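Local coordinates for protein fusolin (PDB 4OW5) that probably binds chitin and cleaves it as a copper-dependent lytic polysaccharide monooxygenase, enhances entomopoxvirus virulence and crystallises in vivo into viral spindles, at residues 171-176 with 200-205; 139-144 with 189-194; 8-13 with 115-120; 66-71 with 103-108. One frame throughout, in Å; residues are numbered along the deposited sequence.

Contact 1. Residues 171-176 with 200-205. With EDO (1,2-ethanediol), chain G; EDO (1,2-ethanediol), chain B.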
loop_
_atom_site.group_PDB
_atom_site.type_symbol
_atom_site.label_atom_id
_atom_site.label_comp_id
_atom_site.label_asym_id
_atom_site.label_seq_id
_atom_site.Cartn_x
_atom_site.Cartn_y
_atom_site.Cartn_z
ATOM N N ILE A 171 3.218 12.802 15.706
ATOM C CA ILE A 171 4.416 12.582 16.504
ATOM C C ILE A 171 5.473 13.584 16.066
ATOM O O ILE A 171 5.825 13.595 14.877
ATOM C CB ILE A 171 4.968 11.133 16.292
ATOM C CG1 ILE A 171 3.938 10.043 16.724
ATOM C CG2 ILE A 171 6.299 10.952 17.063
ATOM C CD1 ILE A 171 4.211 8.729 16.090
ATOM N N ASN A 172 6.016 14.375 17.004
ATOM C CA ASN A 172 7.066 15.329 16.669
ATOM C C ASN A 172 8.381 14.593 16.355
ATOM O O ASN A 172 8.827 13.763 17.148
ATOM C CB ASN A 172 7.281 16.322 17.797
ATOM C CG ASN A 172 8.238 17.403 17.396
ATOM O OD1 ASN A 172 9.422 17.330 17.692
ATOM N ND2 ASN A 172 7.831 18.275 16.483
ATOM N N ILE A 173 8.967 14.874 15.206
ATOM C CA ILE A 173 10.242 14.275 14.790
ATOM C C ILE A 173 11.326 15.340 14.567
ATOM O O ILE A 173 12.472 14.969 14.352
ATOM C CB ILE A 173 10.119 13.360 13.554
ATOM C CG1 ILE A 173 9.656 14.124 12.307
ATOM C CG2 ILE A 173 9.223 12.155 13.887
ATOM C CD1 ILE A 173 9.594 13.283 11.027
ATOM N N PHE A 174 10.989 16.625 14.688
ATOM C CA PHE A 174 11.946 17.713 14.562
ATOM C C PHE A 174 11.395 18.996 15.199
ATOM O O PHE A 174 10.260 19.386 14.943
ATOM C CB PHE A 174 12.324 18.000 13.085
ATOM C CG PHE A 174 13.360 19.096 12.909
ATOM C CD1 PHE A 174 12.985 20.437 12.895
ATOM C CD2 PHE A 174 14.691 18.783 12.649
ATOM C CE1 PHE A 174 13.922 21.442 12.687
ATOM C CE2 PHE A 174 15.635 19.792 12.416
ATOM C CZ PHE A 174 15.257 21.117 12.488
ATOM N N THR A 175 12.235 19.683 15.975
ATOM C CA THR A 175 11.902 20.975 16.557
ATOM C C THR A 175 13.158 21.804 16.625
ATOM O O THR A 175 14.087 21.380 17.284
ATOM C CB THR A 175 11.304 20.843 17.960
ATOM O OG1 THR A 175 10.181 19.994 17.932
ATOM C CG2 THR A 175 10.937 22.192 18.546
ATOM N N GLY A 176 13.140 22.990 16.041
ATOM C CA GLY A 176 14.231 23.942 16.177
ATOM C C GLY A 176 14.381 24.865 14.986
ATOM O O GLY A 176 13.710 24.722 13.959
ATOM N N VAL A 200 15.999 15.079 7.969
ATOM C CA VAL A 200 15.311 14.422 9.074
ATOM C C VAL A 200 15.190 12.976 8.701
ATOM O O VAL A 200 14.911 12.682 7.530
ATOM C CB VAL A 200 13.918 15.050 9.348
ATOM C CG1 VAL A 200 13.238 14.386 10.543
ATOM C CG2 VAL A 200 14.030 16.542 9.553
ATOM N N GLY A 201 15.412 12.092 9.676
ATOM C CA GLY A 201 15.223 10.671 9.499
ATOM C C GLY A 201 13.741 10.423 9.610
ATOM O O GLY A 201 13.144 10.763 10.622
ATOM N N ILE A 202 13.125 9.934 8.555
ATOM C CA ILE A 202 11.676 9.671 8.543
ATOM C C ILE A 202 11.429 8.233 8.918
ATOM O O ILE A 202 11.923 7.360 8.212
ATOM C CB ILE A 202 11.088 9.981 7.146
ATOM C CG1 ILE A 202 11.433 11.426 6.713
ATOM C CG2 ILE A 202 9.573 9.743 7.129
ATOM C CD1 ILE A 202 10.875 12.530 7.627
ATOM N N PRO A 203 10.643 7.953 9.978
ATOM C CA PRO A 203 10.331 6.551 10.302
ATOM C C PRO A 203 9.651 5.889 9.113
ATOM O O PRO A 203 8.766 6.478 8.492
ATOM C CB PRO A 203 9.384 6.652 11.523
ATOM C CG PRO A 203 9.632 8.025 12.078
ATOM C CD PRO A 203 9.980 8.886 10.913
ATOM N N VAL A 204 10.091 4.698 8.769
ATOM C CA VAL A 204 9.497 4.028 7.678
ATOM C C VAL A 204 8.043 3.657 8.129
ATOM O O VAL A 204 7.708 3.582 9.326
ATOM C CB VAL A 204 10.371 2.854 7.151
ATOM C CG1 VAL A 204 9.694 2.120 6.014
ATOM C CG2 VAL A 204 11.689 3.399 6.633
ATOM N N ARG A 205 7.174 3.768 7.175
ATOM C CA ARG A 205 5.750 3.475 7.305
ATOM C C ARG A 205 5.457 2.485 6.219
ATOM O O ARG A 205 6.049 2.571 5.135
ATOM C CB ARG A 205 4.931 4.766 7.134
ATOM C CG ARG A 205 5.015 5.730 8.312
ATOM C CD ARG A 205 4.029 5.387 9.378
ATOM N NE ARG A 205 4.074 6.311 10.517
ATOM C CZ ARG A 205 4.946 6.248 11.515
ATOM N NH1 ARG A 205 5.885 5.311 11.533
ATOM N NH2 ARG A 205 4.888 7.121 12.508
HETATM C C1 EDO G . 6.571 5.387 15.042
HETATM O O1 EDO G . 7.005 6.596 14.436
HETATM C C2 EDO G . 7.501 4.233 14.609
HETATM O O2 EDO G . 6.720 3.071 14.361
HETATM C C1 EDO B . 12.167 15.810 18.549
HETATM O O1 EDO B . 11.002 15.158 19.000
HETATM C C2 EDO B . 12.294 17.207 19.179
HETATM O O2 EDO B . 11.739 17.217 20.478
#

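Contact 2. Residues 139-144 with 189-194. Unlike the reference sequence in segment 189-194: Asn192 (reference His).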
loop_
_atom_site.group_PDB
_atom_site.type_symbol
_atom_site.label_atom_id
_atom_site.label_comp_id
_atom_site.label_asym_id
_atom_site.label_seq_id
_atom_site.Cartn_x
_atom_site.Cartn_y
_atom_site.Cartn_z
ATOM N N CYS A 139 10.156 26.491 1.062
ATOM C CA CYS A 139 10.269 27.615 0.151
ATOM C C CYS A 139 9.653 28.875 0.755
ATOM O O CYS A 139 8.426 29.003 0.760
ATOM C CB CYS A 139 9.597 27.240 -1.164
ATOM S SG CYS A 139 9.722 28.479 -2.476
ATOM N N PRO A 140 10.472 29.844 1.233
ATOM C CA PRO A 140 9.881 31.082 1.766
ATOM C C PRO A 140 9.656 32.066 0.631
ATOM O O PRO A 140 10.605 32.423 -0.057
ATOM C CB PRO A 140 10.941 31.579 2.739
ATOM C CG PRO A 140 12.251 31.121 2.119
ATOM C CD PRO A 140 11.950 29.888 1.299
ATOM N N THR A 141 8.411 32.461 0.389
ATOM C CA THR A 141 8.140 33.464 -0.627
ATOM C C THR A 141 8.461 34.857 -0.035
ATOM O O THR A 141 8.711 35.793 -0.789
ATOM C CB THR A 141 6.724 33.334 -1.149
ATOM O OG1 THR A 141 5.802 33.567 -0.103
ATOM C CG2 THR A 141 6.465 31.971 -1.765
ATOM N N ALA A 142 8.374 35.002 1.307
ATOM C CA ALA A 142 8.767 36.198 2.048
ATOM C C ALA A 142 9.693 35.755 3.153
ATOM O O ALA A 142 9.336 34.869 3.930
ATOM C CB ALA A 142 7.574 36.909 2.626
ATOM N N ILE A 143 10.840 36.387 3.263
ATOM C CA ILE A 143 11.833 36.025 4.277
ATOM C C ILE A 143 11.453 36.596 5.644
ATOM O O ILE A 143 11.287 37.800 5.787
ATOM C CB ILE A 143 13.253 36.481 3.844
ATOM C CG1 ILE A 143 13.677 35.825 2.500
ATOM C CG2 ILE A 143 14.277 36.171 4.954
ATOM C CD1 ILE A 143 13.811 34.321 2.560
ATOM N N HIS A 144 11.365 35.738 6.649
ATOM C CA HIS A 144 11.091 36.153 8.026
ATOM C C HIS A 144 12.000 35.441 8.989
ATOM O O HIS A 144 12.031 34.203 9.043
ATOM C CB HIS A 144 9.651 35.933 8.496
ATOM C CG HIS A 144 8.616 36.566 7.639
ATOM N ND1 HIS A 144 8.563 37.945 7.429
ATOM C CD2 HIS A 144 7.622 35.984 6.942
ATOM C CE1 HIS A 144 7.557 38.132 6.589
ATOM N NE2 HIS A 144 6.991 36.994 6.249
ATOM N N CYS A 189 11.937 25.327 -5.497
ATOM C CA CYS A 189 11.511 26.641 -5.047
ATOM C C CYS A 189 11.983 27.702 -6.057
ATOM O O CYS A 189 13.165 28.047 -6.053
ATOM C CB CYS A 189 12.099 26.888 -3.656
ATOM S SG CYS A 189 11.723 28.515 -2.944
ATOM N N ASN A 190 11.078 28.182 -6.943
ATOM C CA ASN A 190 11.405 29.237 -7.920
ATOM C C ASN A 190 11.030 30.625 -7.377
ATOM O O ASN A 190 11.421 31.629 -7.954
ATOM C CB ASN A 190 10.724 28.991 -9.275
ATOM C CG ASN A 190 9.212 28.808 -9.245
ATOM O OD1 ASN A 190 8.491 29.416 -8.443
ATOM N ND2 ASN A 190 8.691 27.965 -10.133
ATOM N N ALA A 191 10.295 30.690 -6.269
ATOM C CA ALA A 191 9.849 31.961 -5.706
ATOM C C ALA A 191 10.948 32.733 -4.987
ATOM O O ALA A 191 10.795 33.934 -4.794
ATOM C CB ALA A 191 8.695 31.715 -4.744
ATOM N N ASN A 192 12.073 32.102 -4.647
ATOM C CA ASN A 192 13.136 32.784 -3.899
ATOM C C ASN A 192 14.518 32.183 -4.168
ATOM O O ASN A 192 14.570 31.038 -4.596
ATOM C CB ASN A 192 12.813 32.612 -2.407
ATOM C CG ASN A 192 13.239 33.785 -1.539
ATOM O OD1 ASN A 192 14.418 34.037 -1.340
ATOM N ND2 ASN A 192 12.290 34.534 -0.993
ATOM N N ASN A 193 15.611 32.926 -3.878
ATOM C CA ASN A 193 16.990 32.420 -4.011
ATOM C C ASN A 193 17.457 31.723 -2.720
ATOM O O ASN A 193 18.457 31.002 -2.741
ATOM C CB ASN A 193 17.958 33.567 -4.329
ATOM C CG ASN A 193 18.453 34.321 -3.104
ATOM O OD1 ASN A 193 17.695 35.027 -2.423
ATOM N ND2 ASN A 193 19.728 34.185 -2.773
ATOM N N LEU A 194 16.738 31.931 -1.602
ATOM C CA LEU A 194 17.017 31.288 -0.316
ATOM C C LEU A 194 15.896 30.283 0.006
ATOM O O LEU A 194 14.733 30.529 -0.302
ATOM C CB LEU A 194 17.128 32.314 0.819
ATOM C CG LEU A 194 18.284 33.322 0.742
ATOM C CD1 LEU A 194 18.199 34.304 1.868
ATOM C CD2 LEU A 194 19.610 32.626 0.761
HETATM O O HOH W 1 8.880 35.642 -3.630
#

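Contact 3. Residues 8-13 with 115-120. With EDO (1,2-ethanediol), chain F; EDO (1,2-ethanediol), chain H.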
loop_
_atom_site.group_PDB
_atom_site.type_symbol
_atom_site.label_atom_id
_atom_site.label_comp_id
_atom_site.label_asym_id
_atom_site.label_seq_id
_atom_site.Cartn_x
_atom_site.Cartn_y
_atom_site.Cartn_z
ATOM N N ILE A 8 6.513 17.916 -1.505
ATOM C CA ILE A 8 5.594 19.000 -1.886
ATOM C C ILE A 8 4.370 19.040 -0.977
ATOM O O ILE A 8 3.767 17.993 -0.696
ATOM C CB ILE A 8 5.213 18.945 -3.382
ATOM C CG1 ILE A 8 4.533 20.255 -3.816
ATOM C CG2 ILE A 8 4.385 17.725 -3.769
ATOM C CD1 ILE A 8 4.340 20.408 -5.367
ATOM N N ALA A 9 4.041 20.249 -0.457
ATOM C CA ALA A 9 2.885 20.389 0.415
ATOM C C ALA A 9 1.603 20.109 -0.403
ATOM O O ALA A 9 1.556 20.384 -1.606
ATOM C CB ALA A 9 2.817 21.783 1.005
ATOM N N ARG A 10 0.576 19.589 0.258
ATOM C CA ARG A 10 -0.702 19.242 -0.372
ATOM C C ARG A 10 -1.298 20.402 -1.165
ATOM O O ARG A 10 -1.687 20.225 -2.329
ATOM C CB ARG A 10 -1.703 18.798 0.699
ATOM C CG ARG A 10 -2.984 18.259 0.149
ATOM C CD ARG A 10 -3.898 17.879 1.294
ATOM N NE ARG A 10 -3.469 16.628 1.925
ATOM C CZ ARG A 10 -4.134 16.029 2.900
ATOM N NH1 ARG A 10 -5.262 16.555 3.359
ATOM N NH2 ARG A 10 -3.694 14.882 3.407
ATOM N N GLN A 11 -1.423 21.560 -0.518
ATOM C CA GLN A 11 -2.026 22.715 -1.159
ATOM C C GLN A 11 -1.123 23.282 -2.267
ATOM O O GLN A 11 -1.635 23.874 -3.213
ATOM C CB GLN A 11 -2.415 23.800 -0.159
ATOM C CG GLN A 11 -1.325 24.762 0.305
ATOM C CD GLN A 11 -0.187 24.133 1.048
ATOM O OE1 GLN A 11 -0.294 23.068 1.624
ATOM N NE2 GLN A 11 0.896 24.834 1.131
ATOM N N ARG A 12 0.185 23.172 -2.106
ATOM C CA ARG A 12 1.138 23.602 -3.118
ATOM C C ARG A 12 1.009 22.734 -4.382
ATOM O O ARG A 12 1.004 23.270 -5.487
ATOM C CB ARG A 12 2.583 23.528 -2.580
ATOM C CG ARG A 12 3.653 23.924 -3.600
ATOM C CD ARG A 12 3.421 25.277 -4.226
ATOM N NE ARG A 12 4.428 25.569 -5.242
ATOM C CZ ARG A 12 4.404 26.618 -6.057
ATOM N NH1 ARG A 12 3.429 27.521 -5.968
ATOM N NH2 ARG A 12 5.351 26.772 -6.971
ATOM N N ARG A 13 0.882 21.419 -4.230
ATOM C CA ARG A 13 0.656 20.543 -5.393
ATOM C C ARG A 13 -0.635 20.941 -6.130
ATOM O O ARG A 13 -0.645 21.004 -7.364
ATOM C CB ARG A 13 0.585 19.070 -4.985
ATOM C CG ARG A 13 0.343 18.123 -6.149
ATOM C CD ARG A 13 0.225 16.688 -5.702
ATOM N NE ARG A 13 1.537 16.081 -5.537
ATOM C CZ ARG A 13 2.192 15.359 -6.443
ATOM N NH1 ARG A 13 1.670 15.157 -7.652
ATOM N NH2 ARG A 13 3.381 14.842 -6.154
ATOM N N GLY A 115 -9.413 11.135 1.617
ATOM C CA GLY A 115 -9.408 10.459 0.338
ATOM C C GLY A 115 -8.028 10.148 -0.184
ATOM O O GLY A 115 -7.038 10.219 0.564
ATOM N N SER A 116 -7.961 9.861 -1.504
ATOM C CA SER A 116 -6.763 9.375 -2.190
ATOM C C SER A 116 -5.800 10.503 -2.580
ATOM O O SER A 116 -5.450 10.638 -3.757
ATOM C CB SER A 116 -7.171 8.578 -3.428
ATOM O OG SER A 116 -8.049 9.308 -4.271
ATOM N N TRP A 117 -5.332 11.290 -1.588
ATOM C CA TRP A 117 -4.414 12.402 -1.845
ATOM C C TRP A 117 -3.161 11.880 -2.524
ATOM O O TRP A 117 -2.693 10.822 -2.135
ATOM C CB TRP A 117 -4.051 13.144 -0.558
ATOM C CG TRP A 117 -5.185 13.963 -0.022
ATOM C CD1 TRP A 117 -6.066 13.622 0.964
ATOM C CD2 TRP A 117 -5.605 15.234 -0.511
ATOM N NE1 TRP A 117 -6.926 14.670 1.203
ATOM C CE2 TRP A 117 -6.730 15.625 0.246
ATOM C CE3 TRP A 117 -5.121 16.099 -1.507
ATOM C CZ2 TRP A 117 -7.373 16.833 0.039
ATOM C CZ3 TRP A 117 -5.769 17.302 -1.712
ATOM C CH2 TRP A 117 -6.865 17.662 -0.939
ATOM N N THR A 118 -2.657 12.576 -3.560
ATOM C CA THR A 118 -1.500 12.104 -4.311
ATOM C C THR A 118 -0.252 12.321 -3.467
ATOM O O THR A 118 0.046 13.468 -3.119
ATOM C CB THR A 118 -1.365 12.786 -5.667
ATOM O OG1 THR A 118 -2.546 12.546 -6.412
ATOM C CG2 THR A 118 -0.126 12.283 -6.470
ATOM N N PRO A 119 0.511 11.249 -3.176
ATOM C CA PRO A 119 1.716 11.434 -2.378
ATOM C C PRO A 119 2.972 11.562 -3.178
ATOM O O PRO A 119 3.045 11.142 -4.317
ATOM C CB PRO A 119 1.764 10.132 -1.586
ATOM C CG PRO A 119 1.315 9.093 -2.635
ATOM C CD PRO A 119 0.262 9.816 -3.451
ATOM N N THR A 120 4.001 12.057 -2.522
ATOM C CA THR A 120 5.368 11.967 -2.974
ATOM C C THR A 120 5.757 10.505 -2.750
ATOM O O THR A 120 5.621 10.014 -1.625
ATOM C CB THR A 120 6.281 12.914 -2.184
ATOM O OG1 THR A 120 5.971 14.266 -2.542
ATOM C CG2 THR A 120 7.787 12.588 -2.403
HETATM C C1 EDO F . 7.410 23.590 -8.358
HETATM O O1 EDO F . 7.684 24.925 -7.957
HETATM C C2 EDO F . 6.396 22.932 -7.377
HETATM O O2 EDO F . 6.476 23.538 -6.088
HETATM C C1 EDO H . -6.542 16.153 6.619
HETATM O O1 EDO H . -7.323 16.425 7.730
HETATM C C2 EDO H . -7.200 15.146 5.669
HETATM O O2 EDO H . -6.118 14.502 5.039
HETATM O O HOH W 2 4.226 15.309 -0.949
HETATM O O HOH W 3 2.383 14.912 -3.326
#

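Contact 4. Residues 66-71 with 103-108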
loop_
_atom_site.group_PDB
_atom_site.type_symbol
_atom_site.label_atom_id
_atom_site.label_comp_id
_atom_site.label_asym_id
_atom_site.label_seq_id
_atom_site.Cartn_x
_atom_site.Cartn_y
_atom_site.Cartn_z
ATOM N N ASP A 66 -1.480 29.471 -1.402
ATOM C CA ASP A 66 -0.719 28.300 -0.993
ATOM C C ASP A 66 0.472 28.663 -0.105
ATOM O O ASP A 66 0.930 27.798 0.590
ATOM C CB ASP A 66 -0.265 27.468 -2.208
ATOM C CG ASP A 66 0.670 28.121 -3.222
ATOM O OD1 ASP A 66 0.893 29.368 -3.138
ATOM O OD2 ASP A 66 1.136 27.414 -4.113
ATOM N N ASN A 67 0.908 29.940 -0.062
ATOM C CA ASN A 67 1.997 30.416 0.786
ATOM C C ASN A 67 1.434 31.071 2.068
ATOM O O ASN A 67 2.221 31.559 2.868
ATOM C CB ASN A 67 2.878 31.387 -0.018
ATOM C CG ASN A 67 2.193 32.703 -0.347
ATOM O OD1 ASN A 67 0.971 32.856 -0.205
ATOM N ND2 ASN A 67 2.935 33.646 -0.838
ATOM N N GLU A 68 0.082 31.108 2.255
ATOM C CA GLU A 68 -0.532 31.721 3.428
ATOM C C GLU A 68 -1.484 30.740 4.140
ATOM O O GLU A 68 -2.591 31.090 4.537
ATOM C CB GLU A 68 -1.246 33.037 3.053
ATOM C CG GLU A 68 -1.448 33.959 4.243
ATOM C CD GLU A 68 -2.023 35.315 3.879
ATOM O OE1 GLU A 68 -1.255 36.305 3.872
ATOM O OE2 GLU A 68 -3.223 35.381 3.534
ATOM N N TYR A 69 -1.000 29.522 4.379
ATOM C CA TYR A 69 -1.734 28.544 5.167
ATOM C C TYR A 69 -1.256 28.781 6.566
ATOM O O TYR A 69 -0.335 28.116 7.055
ATOM C CB TYR A 69 -1.516 27.109 4.666
ATOM C CG TYR A 69 -2.497 26.719 3.592
ATOM C CD1 TYR A 69 -2.594 27.443 2.416
ATOM C CD2 TYR A 69 -3.306 25.595 3.735
ATOM C CE1 TYR A 69 -3.550 27.133 1.456
ATOM C CE2 TYR A 69 -4.195 25.218 2.744
ATOM C CZ TYR A 69 -4.354 26.014 1.622
ATOM O OH TYR A 69 -5.256 25.670 0.648
ATOM N N ALA A 70 -1.789 29.864 7.144
ATOM C CA ALA A 70 -1.319 30.426 8.392
ATOM C C ALA A 70 -2.388 30.674 9.413
ATOM O O ALA A 70 -3.570 30.820 9.091
ATOM C CB ALA A 70 -0.636 31.758 8.088
ATOM N N ALA A 71 -1.920 30.787 10.665
ATOM C CA ALA A 71 -2.717 31.089 11.852
ATOM C C ALA A 71 -1.891 31.949 12.795
ATOM O O ALA A 71 -0.667 31.784 12.896
ATOM C CB ALA A 71 -3.153 29.814 12.542
ATOM N N ARG A 103 -11.235 37.428 5.173
ATOM C CA ARG A 103 -9.927 37.267 4.574
ATOM C C ARG A 103 -8.918 38.278 5.091
ATOM O O ARG A 103 -9.173 39.468 4.964
ATOM C CB ARG A 103 -10.042 37.488 3.086
ATOM C CG ARG A 103 -10.738 36.409 2.386
ATOM C CD ARG A 103 -10.909 36.815 0.960
ATOM N NE ARG A 103 -11.567 35.755 0.208
ATOM C CZ ARG A 103 -11.909 35.843 -1.068
ATOM N NH1 ARG A 103 -11.650 36.943 -1.759
ATOM N NH2 ARG A 103 -12.489 34.833 -1.666
ATOM N N PRO A 104 -7.752 37.870 5.584
ATOM C CA PRO A 104 -7.308 36.485 5.849
ATOM C C PRO A 104 -8.138 35.852 6.996
ATOM O O PRO A 104 -8.763 36.586 7.762
ATOM C CB PRO A 104 -5.823 36.656 6.198
ATOM C CG PRO A 104 -5.679 38.058 6.689
ATOM C CD PRO A 104 -6.765 38.871 6.051
ATOM N N PHE A 105 -8.234 34.505 7.096
ATOM C CA PHE A 105 -7.523 33.542 6.278
ATOM C C PHE A 105 -8.472 32.795 5.309
ATOM O O PHE A 105 -8.050 31.835 4.677
ATOM C CB PHE A 105 -6.759 32.577 7.194
ATOM C CG PHE A 105 -5.604 33.269 7.874
ATOM C CD1 PHE A 105 -5.733 33.764 9.164
ATOM C CD2 PHE A 105 -4.438 33.549 7.178
ATOM C CE1 PHE A 105 -4.693 34.473 9.765
ATOM C CE2 PHE A 105 -3.387 34.242 7.790
ATOM C CZ PHE A 105 -3.541 34.732 9.069
ATOM N N GLY A 106 -9.703 33.271 5.151
ATOM C CA GLY A 106 -10.670 32.665 4.239
ATOM C C GLY A 106 -11.090 31.292 4.701
ATOM O O GLY A 106 -10.970 30.976 5.884
ATOM N N ASP A 107 -11.525 30.453 3.755
ATOM C CA ASP A 107 -11.905 29.064 4.009
ATOM C C ASP A 107 -10.982 28.150 3.188
ATOM O O ASP A 107 -11.030 28.168 1.957
ATOM C CB ASP A 107 -13.368 28.812 3.677
ATOM C CG ASP A 107 -13.848 27.421 4.064
ATOM O OD1 ASP A 107 -13.027 26.470 4.034
ATOM O OD2 ASP A 107 -15.035 27.278 4.392
ATOM N N LYS A 108 -10.141 27.364 3.872
ATOM C CA LYS A 108 -9.221 26.435 3.205
ATOM C C LYS A 108 -9.542 24.996 3.593
ATOM O O LYS A 108 -8.746 24.096 3.318
ATOM C CB LYS A 108 -7.768 26.774 3.534
ATOM C CG LYS A 108 -7.353 28.158 2.995
ATOM C CD LYS A 108 -6.093 28.600 3.632
ATOM C CE LYS A 108 -5.561 29.905 3.106
ATOM N NZ LYS A 108 -5.472 30.878 4.221
HETATM O O HOH W 4 -5.041 33.431 3.472
HETATM O O HOH W 5 -4.766 29.475 6.746
#

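Contact 1. Residues 171-176 with 200-205
The guanidinium of Arg205 meets Ile171 at its edge, near its plane, where Ile171 CD1 lies 4.0 Å from Arg205 NH2. Near NH2 the guanidinium also meets, in its plane, an ethanediol, probably from the crystallisation liquor: Arg205 NH2 donates to its O1 at 2.9 Å in a fairly straight bond (165°). NH2 also bonds to Thr154 O on the neighbouring strand. The Phe174 ring receives Val200 CG2 obliquely, with Phe174 CD2 the nearest ring atom at 3.9 Å. Between these two ends Ile173 carries the apolar contact. Its CG1 is tucked between the backbone N and the carbonyl carbon (chi1 63°), and the extended arm ends in CD1, which sits 3.8 Å from Val200 CG1 and 3.7 Å from Ile202 CD1. Ile202 starts away from the other strand and returns only with its tip. The strands run antiparallel, their axes 7.6 Å apart, but they meet through side chains and not through backbone pairing: 171-176 bonds to strand 147-154, while Val200 pairs with Ile134. A classic beta bulge sets Ile173 and Phe174 together opposite Ile151, on one of two sheets packed as in the fibronectin type III-like beta-sandwich of lytic polysaccharide monooxygenases.

Contact 2. Residues 139-144 with 189-194
A covalent bridge dominates this contact: Cys139 SG and Cys189 SG are joined at 2.1 Å, tying the end of strand 131-140 to the loop ahead of strand 194-203. The dihedral about the S-S bond is positive (66°), giving a right-handed disulfide. In both cysteines SG is anti to the backbone N (chi1 -176° and 178°), which extends each sulfur toward its partner. Ala191 CB covers the bridge from the loop side, 4.1 Å from Cys139 SG, and also meets the methyl of Thr141, with CG2 to CB at 3.7 Å. Asn192, a histidine in the reference sequence, turns its amide into the bend of the other segment. Its ND2 lies 2.9 Å from Pro140 O, and its OD1 accepts from the backbone N of Leu194 in an Asx turn that fixes the rotation of the amide. Ile143 CD1 lies across this side chain and reaches Leu194 CB at 4.2 Å. A water donates to both Thr141 O (2.9 Å) and Ala191 O, coupling two carbonyls that could not bond to each other. The hydroxyl of Thr141 turns outward from the loop to Asn67 and makes a weak hydrogen bond to His1 O. His1 and His144 have been seen to bind copper or zinc, although neither metal is bound here. The disulfide is thus a covalent, reducible tie that fixes the spacing of the two backbones, the water's two protons satisfy Thr141 O and Ala191 O, and the segment carrying Thr141 lies against His1 of the metal site.

Contact 3. Residues 8-13 with 115-120
Arg10 lays its guanidinium flat on the indole of Trp117, the planes only 7° apart and the group centres 3.5 Å from each other. This is a cation-pi stack over the five-membered ring, while Arg10 CD covers the six-membered ring 3.4 Å from its centroid, a CH-pi contact on the same face. The arginine is extended to CD and then bends (chi3 -75°), which turns the flat end parallel to the indole. Arg13 meets an aliphatic group instead: Thr118 CG2 sits over one face of its guanidinium, 3.6 Å from Arg13 NH1. Water fills in around these groups. One molecule bonds to Ile8 O and lies 2.6 Å from Thr120 OG1, and another donates to Thr118 O and takes a weak bond from Arg13 NE. Ala9 occupies the N-cap position of helix 10-17, and both arginines project from the first turn of that helix onto the irregular segment that leads into strand 120-123 of the monooxygenase domain. Further out, polar partners position the stack. Arg10 NH2 forms a salt bridge with Asp230, and NH1 bonds to Met111 O. At the edge of the guanidinium, NH1 and NH2 also donate to O2 of an ethanediol, probably a crystallisation additive, at 2.8 and 2.9 Å. Trp117 NE1 is spent on Val113 O. The hydroxyl of Thr118 is held by Asp31. Arg13 NH1 donates to Tyr338 OH of the second subunit, whose Tyr345 OH bonds to both Thr120 OG1 and Ile8 N.

Contact 4. Residues 66-71 with 103-108
Lys108 and Tyr69 form the close-packed half of this contact: the aliphatic arm of the lysine runs over one face of the phenol ring, with Lys108 CD 3.6 Å from the ring centroid in a CH-pi contact. The ammonium is gripped by two carbonyls, Lys108 NZ donating to Glu68 O at 2.9 Å and to Phe105 O at 2.8 Å. Phe105 is packed just as closely: Ala70 O lies over the centre of one ring face, 3.4 Å from Phe105 CG, and Pro104 CB covers the opposite face. Toward the exposed Pro104 the contact becomes looser and wetter. Glu68 CG is anti to the backbone N (chi1 -159°) and the chain extends beyond it, carrying the carboxylate toward Pro104, where a water joins Lys108 NZ (2.7 Å) to Glu68 OE2. On the Ala70 side another water links NZ to Ala70 O. OE1 is hydrogen-bonded to His1 NE2; His1 has been seen to bind copper or zinc, so Glu68 reaches the metal site as a second-shell residue, with no metal bound here. Helix 52-64 flanks the site through Tyr61 and Met62; Gln11 of helix 10-17 packs on Tyr69, and strand 70-72 pairs antiparallel with strand 223-234.

Contacts 2 and 4 converge on the metal-binding histidine His1: the side chains of Thr141 and Glu68 each come within about 3 Å of it, and Glu68 is about 9 Å from the side chain of His144. The two contacts touch where Asn67 ND2 lies 3.0 Å from Thr141 OG1. Contact 4 is nested in the loop closed by contact 3 and joins it directly, with a 3.0 Å salt bridge from Arg12 NH1 to Asp66 OD2. Contact 1 stands apart from the metal site, its centre 23 Å from that of contact 2, yet neighbouring strands 131-140 and 194-203 connect them. Contact 3, near the centre of the chain, is the one that also meets the second subunit.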